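Local coordinates for D-alanyl-D-alanine carboxypeptidase (Penicillin binding protein) family protein (Francisella tularensis subsp. tularensis, PDB 6OSU) that probably removes the C-terminal D-alanine from sugar-peptide precursors of the bacterial cell wall, as a serine-type carboxypeptidase of the S11 family, at residues 331-336 against 408-413. Residues are numbered along the deposited sequence; the frame is centred on the assembly and turned at random.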
loop_
_atom_site.group_PDB
_atom_site.type_symbol
_atom_site.label_atom_id
_atom_site.label_comp_id
_atom_site.label_asym_id
_atom_site.label_seq_id
_atom_site.Cartn_x
_atom_site.Cartn_y
_atom_site.Cartn_z
ATOM N N VAL A 331 -3.348 -12.299 13.263
ATOM C CA VAL A 331 -3.949 -12.967 14.410
ATOM C C VAL A 331 -4.236 -11.932 15.491
ATOM O O VAL A 331 -3.390 -11.082 15.794
ATOM C CB VAL A 331 -3.037 -14.083 14.968
ATOM C CG1 VAL A 331 -3.691 -14.754 16.162
ATOM C CG2 VAL A 331 -2.724 -15.111 13.890
ATOM N N LEU A 332 -5.432 -12.003 16.072
ATOM C CA LEU A 332 -5.772 -11.205 17.248
ATOM C C LEU A 332 -5.243 -11.945 18.470
ATOM O O LEU A 332 -5.907 -12.833 19.006
ATOM C CB LEU A 332 -7.275 -10.974 17.339
ATOM C CG LEU A 332 -7.731 -10.115 18.520
ATOM C CD1 LEU A 332 -7.310 -8.665 18.322
ATOM C CD2 LEU A 332 -9.233 -10.223 18.735
ATOM N N LEU A 333 -4.039 -11.580 18.911
ATOM C CA LEU A 333 -3.414 -12.286 20.024
ATOM C C LEU A 333 -4.066 -11.937 21.356
ATOM O O LEU A 333 -4.092 -12.769 22.270
ATOM C CB LEU A 333 -1.921 -11.971 20.064
ATOM C CG LEU A 333 -1.178 -12.265 18.759
ATOM C CD1 LEU A 333 0.229 -11.683 18.774
ATOM C CD2 LEU A 333 -1.133 -13.760 18.519
ATOM N N TYR A 334 -4.584 -10.717 21.493
ATOM C CA TYR A 334 -5.242 -10.290 22.721
ATOM C C TYR A 334 -6.418 -9.395 22.367
ATOM O O TYR A 334 -6.242 -8.368 21.704
ATOM C CB TYR A 334 -4.272 -9.553 23.649
ATOM C CG TYR A 334 -4.936 -8.986 24.883
ATOM C CD1 TYR A 334 -5.307 -9.812 25.934
ATOM C CD2 TYR A 334 -5.197 -7.626 24.994
ATOM C CE1 TYR A 334 -5.919 -9.304 27.062
ATOM C CE2 TYR A 334 -5.808 -7.106 26.122
ATOM C CZ TYR A 334 -6.168 -7.950 27.154
ATOM O OH TYR A 334 -6.778 -7.442 28.281
ATOM N N LYS A 335 -7.608 -9.789 22.806
ATOM C CA LYS A 335 -8.809 -8.978 22.659
ATOM C C LYS A 335 -8.878 -7.989 23.817
ATOM O O LYS A 335 -8.758 -8.385 24.981
ATOM C CB LYS A 335 -10.051 -9.868 22.631
ATOM C CG LYS A 335 -11.351 -9.132 22.378
ATOM C CD LYS A 335 -12.531 -10.093 22.406
ATOM C CE LYS A 335 -12.288 -11.295 21.499
ATOM N NZ LYS A 335 -13.531 -12.089 21.269
ATOM N N ALA A 336 -9.060 -6.710 23.493
ATOM C CA ALA A 336 -9.008 -5.663 24.507
ATOM C C ALA A 336 -10.039 -5.911 25.605
ATOM O O ALA A 336 -11.107 -6.483 25.370
ATOM C CB ALA A 336 -9.240 -4.292 23.870
ATOM N N GLU A 408 11.358 -15.866 24.463
ATOM C CA GLU A 408 11.291 -14.953 23.329
ATOM C C GLU A 408 9.902 -14.341 23.207
ATOM O O GLU A 408 8.888 -15.042 23.274
ATOM C CB GLU A 408 11.650 -15.690 22.043
ATOM C CG GLU A 408 11.382 -14.914 20.769
ATOM C CD GLU A 408 11.555 -15.781 19.542
ATOM O OE1 GLU A 408 11.372 -15.276 18.414
ATOM O OE2 GLU A 408 11.873 -16.978 19.712
ATOM N N GLU A 409 9.861 -13.028 23.002
ATOM C CA GLU A 409 8.622 -12.262 23.024
ATOM C C GLU A 409 8.212 -11.862 21.614
ATOM O O GLU A 409 9.012 -11.290 20.865
ATOM C CB GLU A 409 8.771 -11.019 23.903
ATOM C CG GLU A 409 9.004 -11.344 25.369
ATOM C CD GLU A 409 9.001 -10.114 26.260
ATOM O OE1 GLU A 409 8.564 -9.035 25.800
ATOM O OE2 GLU A 409 9.438 -10.228 27.427
ATOM N N ILE A 410 6.964 -12.159 21.266
ATOM C CA ILE A 410 6.396 -11.749 19.986
ATOM C C ILE A 410 5.704 -10.399 20.102
ATOM O O ILE A 410 5.887 -9.523 19.254
ATOM C CB ILE A 410 5.430 -12.838 19.474
ATOM C CG1 ILE A 410 6.205 -14.112 19.126
ATOM C CG2 ILE A 410 4.616 -12.337 18.289
ATOM C CD1 ILE A 410 7.500 -13.854 18.391
ATOM N N ALA A 411 4.919 -10.212 21.158
ATOM C CA ALA A 411 4.229 -8.960 21.414
ATOM C C ALA A 411 4.290 -8.661 22.902
ATOM O O ALA A 411 4.385 -9.573 23.728
ATOM C CB ALA A 411 2.772 -9.011 20.948
ATOM N N SER A 412 4.229 -7.375 23.237
ATOM C CA SER A 412 4.255 -6.935 24.625
ATOM C C SER A 412 3.410 -5.680 24.747
ATOM O O SER A 412 3.578 -4.742 23.961
ATOM C CB SER A 412 5.687 -6.663 25.098
ATOM O OG SER A 412 5.705 -6.235 26.448
ATOM N N ILE A 413 2.511 -5.662 25.725
ATOM C CA ILE A 413 1.619 -4.519 25.899
ATOM C C ILE A 413 1.456 -4.239 27.392
ATOM O O ILE A 413 1.287 -5.175 28.190
ATOM C CB ILE A 413 0.279 -4.764 25.180
ATOM C CG1 ILE A 413 -0.351 -3.445 24.749
ATOM C CG2 ILE A 413 -0.697 -5.568 26.025
ATOM C CD1 ILE A 413 -1.398 -3.620 23.675
#
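Leu333 and Ala411 are the nearest residues of two segments that face each other from different sheets, with their CA atoms 8.5 Å apart. Strand 328-334, paired antiparallel with strand 364-369, ends within the first segment. In the second, the chain turns a corner at Ile410, and 411-413 runs on as strand in a five-stranded antiparallel sheet. Each segment carries a classic beta bulge at the contact. Leu333 and Tyr334 both face Ile364, while Ile410 and Ala411 both face Ile401.

The side chain of Leu333 does the reaching. CG lies opposite the backbone C (chi1 -55°) and CD1 is anti to CA (chi2 169°), which carries this methyl toward Ala411. Leu333 CD1 lies 4.3 Å from Ala411 CB and 4.5 Å from Ile410 CG2. Ile410 touches with its CG2 branch, while its CD1 arm leads away from Leu333. Tyr334 CD2 and Ile413 CG2 approach to 5.1 Å without touching.

The contact lies within the C-terminal domain of the penicillin-binding protein 5 type, away from the predicted active-site residues. Only methyl groups come within 4.5 Å; Tyr334 and Ile413 also contribute to the 107 Å² buried in all. Without polar bonds between the segments, this direct contact is weak and non-directional. Ile364, touching Leu333, Ala411 and Ile413, and Leu376, touching Leu333 and Ile410, join the two sides.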